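Local coordinates for protein ORF 37 (Human herpesvirus 8 type M, PDB 3FHD) that cuts DNA as an endonuclease and exonuclease, accepting double- and single-stranded substrates, and helps process non-linear or branched viral DNA intermediates toward mature, packaged unit-length genomes, at residues E98-E103 with L153-D158; L143-T148 with G228-P233. All blocks are in the same frame, centred on the assembly; numbering follows the deposited sequence.

Interaction 1 (E98-E103 with L153-D158)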
loop_
_atom_site.group_PDB
_atom_site.type_symbol
_atom_site.label_atom_id
_atom_site.label_comp_id
_atom_site.label_asym_id
_atom_site.label_seq_id
_atom_site.Cartn_x
_atom_site.Cartn_y
_atom_site.Cartn_z
ATOM N N GLU A 98 15.381 -12.925 14.980
ATOM C CA GLU A 98 16.618 -13.600 14.602
ATOM C C GLU A 98 16.528 -14.210 13.200
ATOM O O GLU A 98 17.405 -13.990 12.357
ATOM C CB GLU A 98 16.943 -14.701 15.621
ATOM N N PHE A 99 15.465 -14.973 12.957
ATOM C CA PHE A 99 15.229 -15.582 11.647
ATOM C C PHE A 99 15.221 -14.575 10.459
ATOM O O PHE A 99 15.749 -14.880 9.389
ATOM C CB PHE A 99 13.957 -16.448 11.681
ATOM C CG PHE A 99 13.666 -17.162 10.384
ATOM C CD1 PHE A 99 14.447 -18.240 9.971
ATOM C CD2 PHE A 99 12.593 -16.769 9.590
ATOM C CE1 PHE A 99 14.172 -18.895 8.766
ATOM C CE2 PHE A 99 12.300 -17.412 8.389
ATOM C CZ PHE A 99 13.089 -18.469 7.969
ATOM N N ILE A 100 14.649 -13.384 10.652
ATOM C CA ILE A 100 14.642 -12.353 9.592
ATOM C C ILE A 100 15.719 -11.266 9.758
ATOM O O ILE A 100 15.752 -10.294 9.000
ATOM C CB ILE A 100 13.253 -11.679 9.425
ATOM C CG1 ILE A 100 12.918 -10.792 10.649
ATOM C CG2 ILE A 100 12.179 -12.743 9.141
ATOM C CD1 ILE A 100 11.584 -10.063 10.543
ATOM N N GLY A 101 16.554 -11.412 10.778
ATOM C CA GLY A 101 17.701 -10.549 10.967
ATOM C C GLY A 101 17.446 -9.147 11.483
ATOM O O GLY A 101 18.101 -8.209 11.043
ATOM N N SER A 102 16.527 -8.985 12.427
ATOM C CA SER A 102 16.261 -7.659 12.986
ATOM C C SER A 102 15.766 -7.721 14.427
ATOM O O SER A 102 14.544 -7.704 14.691
ATOM C CB SER A 102 15.283 -6.860 12.109
ATOM O OG SER A 102 13.981 -7.411 12.150
ATOM N N GLU A 103 16.727 -7.739 15.345
ATOM C CA GLU A 103 16.457 -7.831 16.781
ATOM C C GLU A 103 16.124 -6.483 17.448
ATOM O O GLU A 103 15.783 -6.435 18.626
ATOM C CB GLU A 103 17.627 -8.518 17.483
ATOM N N LEU A 153 8.669 -10.752 -0.160
ATOM C CA LEU A 153 9.849 -11.663 -0.034
ATOM C C LEU A 153 10.199 -12.007 1.416
ATOM O O LEU A 153 10.961 -12.951 1.677
ATOM C CB LEU A 153 11.088 -11.058 -0.700
ATOM C CG LEU A 153 11.023 -10.606 -2.162
ATOM C CD1 LEU A 153 12.421 -10.118 -2.610
ATOM C CD2 LEU A 153 10.442 -11.659 -3.122
ATOM N N ASN A 154 9.669 -11.234 2.350
ATOM C CA ASN A 154 9.938 -11.428 3.769
ATOM C C ASN A 154 9.009 -12.542 4.277
ATOM O O ASN A 154 7.810 -12.497 4.045
ATOM C CB ASN A 154 9.719 -10.118 4.564
ATOM C CG ASN A 154 10.053 -10.263 6.045
ATOM O OD1 ASN A 154 9.524 -11.144 6.725
ATOM N ND2 ASN A 154 10.930 -9.393 6.557
ATOM N N PRO A 155 9.566 -13.549 4.955
ATOM C CA PRO A 155 8.693 -14.657 5.353
ATOM C C PRO A 155 7.616 -14.340 6.395
ATOM O O PRO A 155 6.715 -15.167 6.581
ATOM C CB PRO A 155 9.682 -15.677 5.936
ATOM C CG PRO A 155 10.809 -14.825 6.426
ATOM C CD PRO A 155 10.970 -13.788 5.356
ATOM N N VAL A 156 7.681 -13.178 7.050
ATOM C CA VAL A 156 6.640 -12.807 8.026
ATOM C C VAL A 156 5.571 -11.871 7.461
ATOM O O VAL A 156 4.632 -11.568 8.172
ATOM C CB VAL A 156 7.202 -12.231 9.381
ATOM C CG1 VAL A 156 8.372 -13.105 9.898
ATOM C CG2 VAL A 156 7.584 -10.741 9.263
ATOM N N TRP A 157 5.710 -11.453 6.191
ATOM C CA TRP A 157 4.769 -10.522 5.505
ATOM C C TRP A 157 3.292 -10.860 5.726
ATOM O O TRP A 157 2.535 -10.014 6.218
ATOM C CB TRP A 157 5.068 -10.473 3.980
ATOM C CG TRP A 157 4.449 -9.318 3.260
ATOM C CD1 TRP A 157 3.514 -9.374 2.266
ATOM C CD2 TRP A 157 4.752 -7.919 3.454
ATOM N NE1 TRP A 157 3.198 -8.093 1.850
ATOM C CE2 TRP A 157 3.946 -7.188 2.559
ATOM C CE3 TRP A 157 5.626 -7.219 4.306
ATOM C CZ2 TRP A 157 3.998 -5.771 2.474
ATOM C CZ3 TRP A 157 5.673 -5.799 4.229
ATOM C CH2 TRP A 157 4.839 -5.103 3.328
ATOM N N ASP A 158 2.898 -12.081 5.348
ATOM C CA ASP A 158 1.486 -12.507 5.395
ATOM C C ASP A 158 0.996 -12.538 6.842
ATOM O O ASP A 158 -0.072 -12.030 7.123
ATOM C CB ASP A 158 1.269 -13.863 4.727
ATOM C CG ASP A 158 1.410 -13.804 3.196
ATOM O OD1 ASP A 158 1.228 -12.711 2.609
ATOM O OD2 ASP A 158 1.692 -14.865 2.585
#
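Ile-100 packs on Pro-155 and Val-156, and Phe-99 on Pro-155, through carbon atoms; no hydrogen bond joins 98-103 to 153-158. The apolar contact centres on the CG2 methyl of Ile-100. Its CG2 lies 3.7 Å from CG of Pro-155, in a slanting approach, and 3.9 Å from CG1 of Val-156, whose side chain runs at about a right angle to that of Ile-100. With chi1 at 69°, CG1 of Ile-100 sits between the backbone N and carbonyl carbon and CG2 beside the N, which presents the short branch to both partners. The Phe-99 ring slants against the proline, its CE2 3.6 Å from Pro-155 CG. Leu-54 of helix 47-55 also touches Phe-99, Pro-155 and Val-156.

Polar bonds shape each segment from within. Asn-154 OD1 accepts from Val-156 N at 2.8 Å, in the carbonyl plane and nearly straight (166°), which holds the amide beside Ile-100 CG2. Gly-101, at positive phi, has its N bonded to Glu-98 O. Far from the metal site, two helix ends thus pack together: the Schellman motif closing helix 83-100, and the Asn-capped type I turn, 154-157, leading into helix 157-161.

Interaction 2 (L143-T148 with G228-P233)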
loop_
_atom_site.group_PDB
_atom_site.type_symbol
_atom_site.label_atom_id
_atom_site.label_comp_id
_atom_site.label_asym_id
_atom_site.label_seq_id
_atom_site.Cartn_x
_atom_site.Cartn_y
_atom_site.Cartn_z
ATOM N N LEU A 143 10.332 0.711 13.322
ATOM C CA LEU A 143 11.300 -0.396 13.340
ATOM C C LEU A 143 10.763 -1.616 12.597
ATOM O O LEU A 143 11.511 -2.279 11.870
ATOM C CB LEU A 143 11.671 -0.751 14.787
ATOM C CG LEU A 143 12.642 0.170 15.548
ATOM C CD1 LEU A 143 12.739 -0.421 16.947
ATOM C CD2 LEU A 143 14.056 0.347 14.912
ATOM N N VAL A 144 9.472 -1.875 12.759
ATOM C CA VAL A 144 8.756 -2.946 12.032
ATOM C C VAL A 144 8.757 -2.723 10.500
ATOM O O VAL A 144 8.990 -3.675 9.721
ATOM C CB VAL A 144 7.326 -3.170 12.599
ATOM C CG1 VAL A 144 6.520 -4.104 11.677
ATOM C CG2 VAL A 144 7.433 -3.744 14.058
ATOM N N GLU A 145 8.483 -1.487 10.088
ATOM C CA GLU A 145 8.611 -1.088 8.687
ATOM C C GLU A 145 9.982 -1.414 8.118
ATOM O O GLU A 145 10.077 -2.035 7.050
ATOM C CB GLU A 145 8.274 0.430 8.489
ATOM C CG GLU A 145 8.285 0.867 7.001
ATOM C CD GLU A 145 9.685 1.228 6.448
ATOM O OE1 GLU A 145 10.541 1.746 7.202
ATOM O OE2 GLU A 145 9.940 0.992 5.240
ATOM N N ARG A 146 11.045 -0.982 8.807
ATOM C CA ARG A 146 12.422 -1.250 8.374
ATOM C C ARG A 146 12.715 -2.758 8.301
ATOM O O ARG A 146 13.341 -3.217 7.343
ATOM C CB ARG A 146 13.432 -0.496 9.256
ATOM C CG ARG A 146 13.500 1.033 8.981
ATOM C CD ARG A 146 14.148 1.382 7.616
ATOM N NE ARG A 146 13.171 1.317 6.531
ATOM C CZ ARG A 146 13.441 1.299 5.225
ATOM N NH1 ARG A 146 12.445 1.216 4.353
ATOM N NH2 ARG A 146 14.683 1.389 4.768
ATOM N N ALA A 147 12.216 -3.519 9.271
ATOM C CA ALA A 147 12.398 -4.977 9.323
ATOM C C ALA A 147 11.692 -5.747 8.189
ATOM O O ALA A 147 11.962 -6.938 7.969
ATOM C CB ALA A 147 11.911 -5.492 10.658
ATOM N N THR A 148 10.744 -5.090 7.517
ATOM C CA THR A 148 9.905 -5.714 6.496
ATOM C C THR A 148 9.967 -5.047 5.113
ATOM O O THR A 148 9.072 -5.235 4.293
ATOM C CB THR A 148 8.410 -5.842 6.964
ATOM O OG1 THR A 148 7.799 -4.526 7.204
ATOM C CG2 THR A 148 8.318 -6.750 8.211
ATOM N N GLY A 228 8.569 -1.099 3.932
ATOM C CA GLY A 228 7.958 -2.227 4.616
ATOM C C GLY A 228 6.502 -1.924 4.968
ATOM O O GLY A 228 5.851 -1.076 4.352
ATOM N N PHE A 229 5.988 -2.639 5.957
ATOM C CA PHE A 229 4.612 -2.472 6.333
ATOM C C PHE A 229 4.501 -1.485 7.521
ATOM O O PHE A 229 5.105 -1.698 8.561
ATOM C CB PHE A 229 4.023 -3.816 6.767
ATOM C CG PHE A 229 2.521 -3.777 6.871
ATOM C CD1 PHE A 229 1.738 -3.437 5.759
ATOM C CD2 PHE A 229 1.899 -4.054 8.069
ATOM C CE1 PHE A 229 0.305 -3.403 5.859
ATOM C CE2 PHE A 229 0.521 -4.022 8.187
ATOM C CZ PHE A 229 -0.272 -3.688 7.088
ATOM N N MET A 230 3.753 -0.409 7.317
ATOM C CA MET A 230 3.602 0.648 8.301
ATOM C C MET A 230 2.260 0.512 8.995
ATOM O O MET A 230 1.245 0.935 8.432
ATOM C CB MET A 230 3.659 2.000 7.602
ATOM C CG MET A 230 5.077 2.282 7.117
ATOM S SD MET A 230 5.355 3.661 6.000
ATOM C CE MET A 230 3.862 3.746 5.087
ATOM N N GLN A 231 2.265 -0.034 10.213
ATOM C CA GLN A 231 1.059 -0.132 11.031
ATOM C C GLN A 231 0.732 1.299 11.564
ATOM O O GLN A 231 1.660 2.121 11.757
ATOM C CB GLN A 231 1.323 -1.077 12.208
ATOM C CG GLN A 231 1.769 -2.489 11.791
ATOM C CD GLN A 231 2.334 -3.298 12.962
ATOM O OE1 GLN A 231 1.614 -4.089 13.589
ATOM N NE2 GLN A 231 3.626 -3.103 13.258
ATOM N N SER A 232 -0.539 1.606 11.794
ATOM C CA SER A 232 -0.922 2.814 12.532
ATOM C C SER A 232 -0.526 2.740 14.017
ATOM O O SER A 232 -1.046 1.907 14.757
ATOM C CB SER A 232 -2.441 3.101 12.432
ATOM O OG SER A 232 -2.821 4.053 13.448
ATOM N N PRO A 233 0.373 3.640 14.487
ATOM C CA PRO A 233 0.712 3.595 15.924
ATOM C C PRO A 233 -0.411 4.105 16.824
ATOM O O PRO A 233 -0.396 3.844 18.028
ATOM C CB PRO A 233 1.954 4.495 16.025
ATOM C CG PRO A 233 1.817 5.453 14.829
ATOM C CD PRO A 233 1.158 4.643 13.750
#
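The carboxylate of Glu-145 meets Gly-228 on the anti side of OE2, which accepts from Gly-228 N at 2.8 Å, the donor standing 23° out of the carboxylate plane. At its other edge the carboxylate faces the Arg-146 guanidinium, lying in the plane of that group, and the two pair side-on: NE reaches OE1, while NH1 reaches the syn lone pair of OE2 at 2.7 Å in an almost straight bond (177°). OE2 is therefore gripped by two donors from different sides, and the neighbouring positive charge would probably favour the ionised carboxylate. Arg-146 NH1 also bonds Asp-226 O, tying the pair to the chain just before Gly-228.

Thr-148 makes the second polar link. Its OG1 accepts from Phe-229 N at 2.9 Å, nearly in line, and donates to Val-144 O one turn back; chi1 of 63° sets the hydroxyl between backbone N and carbonyl carbon, where it can serve both. The last turn of helix 134-147 and the residue after it thereby hold the backbone entering strand 230-231, an outer strand of a small three-stranded sheet in this PD-(D/E)XK-superfamily nuclease.

Gly-228 fits closely between these two bonds: its CA approaches Glu-145 O to 3.2 Å and Thr-148 O to 3.2 Å, both CA-H...O contacts. Further along, the methylenes of Glu-145 and Met-230 run side by side in the same direction, CG to CG 3.5 Å. Val-144 CG1 packs 3.4 Å from NE2 of Gln-231, the two side chains crossing at about a right angle. The Gln-231 amide finds its polar partners on helix 83-100, NE2 bonding Asn-89 OD1 and OE1 accepting from Arg-85 NE.

How the interactions relate
Interactions 1 and 2 adjoin, their centres 12 Å apart, and helix 134-147 leads on to helix 157-161 through the chain between them. Their segments alternate along the sequence: 98-103 and 143-148 precede 153-158, with 228-233 last. Asn-154 ND2 of interaction 1 lies 3.0 Å from Ala-147 O of interaction 2, and the Trp-157 CZ3 atom lies 3.4 Å from Thr-148 O. Interaction 1 is the outlying, partly buried contact, away from the metal site; interaction 2 is buried and nearer to it. The Met-230 side chain is about 10 Å from those of the magnesium ligands Asp-243 and Glu-266, and the side chain of Phe-229 about 13 Å from the magnesium ion.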